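Local coordinates for protein arginine kinase (Anthopleura japonica, PDB 4RF6) that catalyses the reversible transfer of a phosphoryl group from ATP to L-arginine, yielding N(omega)-phospho-L-arginine and ADP, as a monomer carrying two tandem kinase units, at residues L229-D233 / H234-I238; G146-K149 / A150-L153. One frame throughout, in Å; residues are numbered along the deposited sequence.

In the fold
Contact 1 is the beta-hairpin loop at residues 229-238 that joins strands 225-229 and 235-242 of the eight-stranded antiparallel sheet; contact 2, residues 146-153, is the start of helix 149-163, which packs on that sheet. Most of contact 1 is buried, combining leucine packing and a backbone bond with a carboxylate-guanidinium pair on its partly exposed flank, where residues that probably bind substrate and ATP lie. Contact 2 is more of a surface feature, held by a threonine cap, helical backbone bonds and water, with Val147 and Arg152 its buried pair. Their centres are about 14 Å apart, and they meet where Asn230 ND2 makes a weak hydrogen bond to Arg152 O.

Contact 1 of 2, residues L229-D233 / H234-I238; sequences LNEED and HLRII
Leu229 and Leu235 face each other as a non-hydrogen-bonded antiparallel pair at the mouth of a beta-hairpin loop joining the adjacent strands 225-229 and 235-242, and the packing on this buried side is snug. Their side chains run side by side in the same direction, with Leu229 CD1 3.8 Å from Leu235 CD2. The same methyl presses on the backbone, 3.2 Å from His234 O. That carbonyl also receives the bond closing the hairpin loop: Asn230 N donates to His234 O at 2.8 Å, fairly straight at 162°, with the donor well above the carbonyl plane. The polar ends of Asn230, Asp233 and His234 are satisfied by neighbouring loops: Asn230 ND2 bonds to Gly214 O, Asp233 OD1 to Ser277 N, and the His234 ring uses both nitrogens, with Leu138 N and Gly142 O.

The other flank is looser and wetter. Glu231 leaves with CG anti to its backbone N (chi1 -169°) and then bends at chi2, which carries the carboxylate round to Arg236. There Glu231 OE2 forms a salt bridge with Arg236 NH2 at 2.8 Å, the two planar groups steeply inclined at 78°. Only OE2 and NH2 form this bridge. OE2 is also gripped by a water at 2.6 Å and, weakly, by Glu232 N; the water in turn accepts from Asp233 N and only weakly from Arg236 NE. Glu232 OE1 stays 4.3 Å from Arg236 NH2, beyond salt-bridge range. By similarity Glu232 binds the substrate, and Arg236 is predicted to bind ATP, which would place this flank in the active site.

Strand 235-242 lies between strands 225-229 and 127-136, while helix 149-163 packs on the leucine pair through Val159 and on Asn230 and His234 through Ile155.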
ATOM      1  N   LEU A 229      14.182  -7.147 -17.808  1.00 17.83           N
ATOM      2  CA  LEU A 229      15.400  -7.459 -18.542  1.00 20.23           C
ATOM      3  C   LEU A 229      15.091  -7.536 -20.029  1.00 17.83           C
ATOM      4  O   LEU A 229      14.243  -8.330 -20.446  1.00 17.78           O
ATOM      5  CB  LEU A 229      15.965  -8.782 -18.029  1.00 21.81           C
ATOM      6  CG  LEU A 229      17.347  -9.265 -18.444  1.00 27.75           C
ATOM      7  CD1 LEU A 229      18.305  -8.102 -18.611  1.00 27.18           C
ATOM      8  CD2 LEU A 229      17.879 -10.249 -17.399  1.00 27.50           C
ATOM      9  N   ASN A 230      15.758  -6.689 -20.814  1.00 16.99           N
ATOM     10  CA  ASN A 230      15.657  -6.713 -22.276  1.00 18.44           C
ATOM     11  C   ASN A 230      14.271  -6.401 -22.837  1.00 19.25           C
ATOM     12  O   ASN A 230      13.868  -6.955 -23.862  1.00 18.83           O
ATOM     13  CB  ASN A 230      16.173  -8.045 -22.842  1.00 20.23           C
ATOM     14  CG  ASN A 230      17.679  -8.146 -22.802  1.00 18.98           C
ATOM     15  OD1 ASN A 230      18.381  -7.157 -22.996  1.00 19.85           O
ATOM     16  ND2 ASN A 230      18.188  -9.347 -22.538  1.00 18.43           N
ATOM     17  N   GLU A 231      13.543  -5.523 -22.161  1.00 20.19           N
ATOM     18  CA  GLU A 231      12.298  -5.004 -22.716  1.00 19.60           C
ATOM     19  C   GLU A 231      12.641  -3.892 -23.721  1.00 21.14           C
ATOM     20  O   GLU A 231      13.077  -4.176 -24.843  1.00 20.43           O
ATOM     21  CB  GLU A 231      11.377  -4.498 -21.599  1.00 23.05           C
ATOM     22  CG  GLU A 231       9.946  -4.164 -22.035  1.00 25.24           C
ATOM     23  CD  GLU A 231       9.585  -2.703 -21.797  1.00 28.50           C
ATOM     24  OE1 GLU A 231       8.493  -2.277 -22.235  1.00 29.79           O
ATOM     25  OE2 GLU A 231      10.395  -1.985 -21.173  1.00 27.23           O
ATOM     26  N   GLU A 232      12.486  -2.633 -23.322  1.00 18.77           N
ATOM     27  CA  GLU A 232      12.778  -1.518 -24.223  1.00 19.45           C
ATOM     28  C   GLU A 232      14.259  -1.136 -24.174  1.00 19.59           C
ATOM     29  O   GLU A 232      14.825  -0.643 -25.158  1.00 22.23           O
ATOM     30  CB  GLU A 232      11.898  -0.312 -23.890  1.00 24.24           C
ATOM     31  CG  GLU A 232      12.171   0.908 -24.762  1.00 30.42           C
ATOM     32  CD  GLU A 232      11.278   2.082 -24.424  1.00 33.55           C
ATOM     33  OE1 GLU A 232      10.090   1.853 -24.120  1.00 33.08           O
ATOM     34  OE2 GLU A 232      11.768   3.231 -24.469  1.00 34.92           O
ATOM     35  N   ASP A 233      14.877  -1.343 -23.016  1.00 14.16           N
ATOM     36  CA  ASP A 233      16.325  -1.225 -22.886  1.00 15.40           C
ATOM     37  C   ASP A 233      16.825  -2.528 -22.264  1.00 19.05           C
ATOM     38  O   ASP A 233      16.014  -3.353 -21.846  1.00 18.21           O
ATOM     39  CB  ASP A 233      16.695  -0.029 -21.996  1.00 16.71           C
ATOM     40  CG  ASP A 233      16.441   1.308 -22.667  1.00 17.39           C
ATOM     41  OD1 ASP A 233      17.293   1.739 -23.467  1.00 15.80           O
ATOM     42  OD2 ASP A 233      15.399   1.931 -22.380  1.00 16.07           O
ATOM     43  N   HIS A 234      18.142  -2.722 -22.209  1.00 18.25           N
ATOM     44  CA  HIS A 234      18.685  -3.935 -21.598  1.00 19.10           C
ATOM     45  C   HIS A 234      18.153  -4.085 -20.174  1.00 16.70           C
ATOM     46  O   HIS A 234      17.802  -5.180 -19.731  1.00 17.43           O
ATOM     47  CB  HIS A 234      20.217  -3.896 -21.564  1.00 20.46           C
ATOM     48  CG  HIS A 234      20.853  -3.757 -22.911  1.00 20.86           C
ATOM     49  ND1 HIS A 234      22.206  -3.549 -23.076  1.00 22.71           N
ATOM     50  CD2 HIS A 234      20.323  -3.796 -24.156  1.00 18.90           C
ATOM     51  CE1 HIS A 234      22.481  -3.466 -24.366  1.00 21.53           C
ATOM     52  NE2 HIS A 234      21.355  -3.608 -25.042  1.00 20.15           N
ATOM     53  N   LEU A 235      18.082  -2.966 -19.466  1.00 14.00           N
ATOM     54  CA  LEU A 235      17.635  -2.972 -18.087  1.00 16.66           C
ATOM     55  C   LEU A 235      16.646  -1.851 -17.815  1.00 18.47           C
ATOM     56  O   LEU A 235      16.879  -0.692 -18.189  1.00 17.12           O
ATOM     57  CB  LEU A 235      18.829  -2.828 -17.141  1.00 17.20           C
ATOM     58  CG  LEU A 235      19.900  -3.909 -17.252  1.00 21.94           C
ATOM     59  CD1 LEU A 235      21.221  -3.442 -16.658  1.00 21.93           C
ATOM     60  CD2 LEU A 235      19.432  -5.162 -16.554  1.00 25.99           C
ATOM     61  N   ARG A 236      15.539  -2.211 -17.176  1.00 16.24           N
ATOM     62  CA  ARG A 236      14.671  -1.239 -16.537  1.00 18.59           C
ATOM     63  C   ARG A 236      14.628  -1.618 -15.063  1.00 20.79           C
ATOM     64  O   ARG A 236      14.079  -2.658 -14.690  1.00 23.21           O
ATOM     65  CB  ARG A 236      13.263  -1.252 -17.129  1.00 21.05           C
ATOM     66  CG  ARG A 236      12.406  -0.110 -16.589  1.00 28.92           C
ATOM     67  CD  ARG A 236      10.937  -0.269 -16.925  1.00 34.54           C
ATOM     68  NE  ARG A 236      10.661  -0.036 -18.339  1.00 39.79           N
ATOM     69  CZ  ARG A 236       9.449   0.211 -18.827  1.00 42.51           C
ATOM     70  NH1 ARG A 236       8.406   0.266 -18.008  1.00 43.55           N
ATOM     71  NH2 ARG A 236       9.277   0.409 -20.130  1.00 40.43           N
ATOM     72  N   ILE A 237      15.226  -0.774 -14.230  1.00 21.37           N
ATOM     73  CA  ILE A 237      15.433  -1.085 -12.823  1.00 18.77           C
ATOM     74  C   ILE A 237      14.588  -0.171 -11.948  1.00 17.10           C
ATOM     75  O   ILE A 237      14.732   1.053 -12.004  1.00 19.14           O
ATOM     76  CB  ILE A 237      16.908  -0.917 -12.457  1.00 21.20           C
ATOM     77  CG1 ILE A 237      17.784  -1.705 -13.435  1.00 22.90           C
ATOM     78  CG2 ILE A 237      17.152  -1.355 -11.027  1.00 22.05           C
ATOM     79  CD1 ILE A 237      19.243  -1.240 -13.495  1.00 22.92           C
ATOM     80  N   ILE A 238      13.717  -0.769 -11.136  1.00 14.80           N
ATOM     81  CA  ILE A 238      12.759  -0.006 -10.342  1.00 17.26           C
ATOM     82  C   ILE A 238      12.861  -0.332  -8.864  1.00 17.99           C
ATOM     83  O   ILE A 238      12.875  -1.502  -8.474  1.00 18.51           O
ATOM     84  CB  ILE A 238      11.308  -0.287 -10.796  1.00 19.38           C
ATOM     85  CG1 ILE A 238      11.177  -0.115 -12.309  1.00 21.22           C
ATOM     86  CG2 ILE A 238      10.318   0.610 -10.058  1.00 18.88           C
ATOM     87  CD1 ILE A 238      10.391  -1.227 -12.984  1.00 24.23           C
TER
HETATM   88  O   HOH W   1      12.856  -1.506 -20.523  1.00 20.85           O
HETATM   89  O   HOH W   2      18.898  -0.524 -24.785  1.00 23.32           O

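Contact 2 of 2, residues G146-K149 / A150-L153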
ATOM      1  N   GLY A 146      18.747  -2.704 -31.922  1.00 20.71           N
ATOM      2  CA  GLY A 146      19.779  -3.223 -32.812  1.00 19.50           C
ATOM      3  C   GLY A 146      20.584  -4.409 -32.295  1.00 19.69           C
ATOM      4  O   GLY A 146      21.391  -5.003 -33.030  1.00 17.31           O
ATOM      5  N   VAL A 147      20.380  -4.755 -31.028  1.00 18.63           N
ATOM      6  CA  VAL A 147      21.105  -5.869 -30.415  1.00 20.56           C
ATOM      7  C   VAL A 147      20.860  -7.183 -31.183  1.00 18.87           C
ATOM      8  O   VAL A 147      19.747  -7.449 -31.639  1.00 18.92           O
ATOM      9  CB  VAL A 147      20.723  -6.026 -28.925  1.00 22.04           C
ATOM     10  CG1 VAL A 147      19.286  -6.521 -28.776  1.00 21.22           C
ATOM     11  CG2 VAL A 147      21.681  -6.965 -28.221  1.00 24.72           C
ATOM     12  N   THR A 148      21.906  -7.991 -31.351  1.00 17.73           N
ATOM     13  CA  THR A 148      21.772  -9.280 -32.026  1.00 18.31           C
ATOM     14  C   THR A 148      21.150 -10.325 -31.102  1.00 19.19           C
ATOM     15  O   THR A 148      21.155 -10.174 -29.880  1.00 18.71           O
ATOM     16  CB  THR A 148      23.117  -9.821 -32.519  1.00 17.92           C
ATOM     17  OG1 THR A 148      23.933 -10.157 -31.391  1.00 19.72           O
ATOM     18  CG2 THR A 148      23.832  -8.784 -33.378  1.00 24.03           C
ATOM     19  N   LYS A 149      20.625 -11.383 -31.708  1.00 21.04           N
ATOM     20  CA  LYS A 149      19.987 -12.489 -30.998  1.00 20.98           C
ATOM     21  C   LYS A 149      20.920 -13.096 -29.949  1.00 20.77           C
ATOM     22  O   LYS A 149      20.520 -13.329 -28.807  1.00 21.82           O
ATOM     23  CB  LYS A 149      19.564 -13.540 -32.030  1.00 22.20           C
ATOM     24  CG  LYS A 149      18.931 -14.815 -31.497  1.00 21.49           C
ATOM     25  CD  LYS A 149      18.321 -15.582 -32.668  1.00 25.20           C
ATOM     26  CE  LYS A 149      17.922 -16.998 -32.310  1.00 25.89           C
ATOM     27  NZ  LYS A 149      16.865 -17.068 -31.265  1.00 25.78           N
ATOM     28  N   ALA A 150      22.168 -13.330 -30.344  1.00 21.34           N
ATOM     29  CA  ALA A 150      23.178 -13.920 -29.466  1.00 24.34           C
ATOM     30  C   ALA A 150      23.544 -12.998 -28.306  1.00 22.95           C
ATOM     31  O   ALA A 150      23.762 -13.444 -27.176  1.00 21.12           O
ATOM     32  CB  ALA A 150      24.423 -14.264 -30.269  1.00 25.31           C
ATOM     33  N   HIS A 151      23.641 -11.710 -28.593  1.00 18.94           N
ATOM     34  CA  HIS A 151      24.054 -10.755 -27.578  1.00 19.74           C
ATOM     35  C   HIS A 151      22.963 -10.488 -26.538  1.00 16.95           C
ATOM     36  O   HIS A 151      23.265 -10.238 -25.368  1.00 18.12           O
ATOM     37  CB  HIS A 151      24.548  -9.461 -28.233  1.00 23.77           C
ATOM     38  CG  HIS A 151      25.918  -9.576 -28.825  1.00 31.42           C
ATOM     39  ND1 HIS A 151      26.490  -8.574 -29.582  1.00 34.92           N
ATOM     40  CD2 HIS A 151      26.834 -10.571 -28.766  1.00 32.96           C
ATOM     41  CE1 HIS A 151      27.696  -8.952 -29.967  1.00 36.35           C
ATOM     42  NE2 HIS A 151      27.929 -10.160 -29.485  1.00 35.94           N
ATOM     43  N   ARG A 152      21.703 -10.540 -26.960  1.00 15.33           N
ATOM     44  CA  ARG A 152      20.588 -10.409 -26.025  1.00 17.49           C
ATOM     45  C   ARG A 152      20.665 -11.531 -24.988  1.00 20.20           C
ATOM     46  O   ARG A 152      20.406 -11.324 -23.798  1.00 19.94           O
ATOM     47  CB  ARG A 152      19.249 -10.458 -26.773  1.00 13.38           C
ATOM     48  CG  ARG A 152      18.031 -10.196 -25.891  1.00 16.70           C
ATOM     49  CD  ARG A 152      16.716 -10.375 -26.658  1.00 16.75           C
ATOM     50  NE  ARG A 152      16.463  -9.273 -27.585  1.00 18.95           N
ATOM     51  CZ  ARG A 152      16.599  -9.346 -28.908  1.00 19.38           C
ATOM     52  NH1 ARG A 152      16.974 -10.480 -29.486  1.00 21.76           N
ATOM     53  NH2 ARG A 152      16.357  -8.277 -29.657  1.00 17.79           N
ATOM     54  N   LEU A 153      21.041 -12.719 -25.450  1.00 17.74           N
ATOM     55  CA  LEU A 153      21.160 -13.881 -24.576  1.00 20.55           C
ATOM     56  C   LEU A 153      22.347 -13.739 -23.627  1.00 20.26           C
ATOM     57  O   LEU A 153      22.269 -14.109 -22.449  1.00 21.10           O
ATOM     58  CB  LEU A 153      21.280 -15.153 -25.419  1.00 21.10           C
ATOM     59  CG  LEU A 153      19.991 -15.506 -26.151  1.00 23.33           C
ATOM     60  CD1 LEU A 153      20.223 -16.554 -27.223  1.00 25.09           C
ATOM     61  CD2 LEU A 153      18.967 -15.999 -25.144  1.00 25.92           C
TER
HETATM   62  O   HOH W   3      17.717  -9.537 -32.128  1.00 17.56           O
HETATM   63  O   HOH W   4      24.724  -6.158 -30.449  1.00  8.78           O
HETATM   64  O   HOH W   5      17.812 -13.185 -28.352  1.00 19.46           O
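With chi1 at 67°, Thr148 holds OG1 between its own backbone N and carbonyl carbon, turned to His151; Val147, at 69°, sets CG1 over one face of the Arg152 guanidinium and CG2 against His151 CB. Thr148 OG1 accepts from His151 N at 3.2 Å, and the hydroxyl oxygen also lies 3.3 Å from His151 CG, obliquely to the ring. Thr148 sits at the N-cap of helix 149-163, and this is its capping bond, the threonine hydroxyl accepting from a first-turn amide as N-cap residues do. The regular i to i+4 pattern starts at once: Arg152 N donates to Thr148 O at 3.0 Å, and Leu153 N follows weakly to Lys149 O.

Arg152, bent at chi3, folds its guanidinium back beside the incoming chain, where Val147 CG1 comes to 3.5 Å from Arg152 NH2. Two waters then tie Arg152 NH1 to the backbone, one reaching Val147 O and the other, in the guanidinium plane, Lys149 O at 2.7 Å. A third lies in the plane of the His151 ring, 3.1 Å from ND1. Lys149 NZ instead forms a salt bridge with Glu213, while Tyr141 meets His151 edge-to-face.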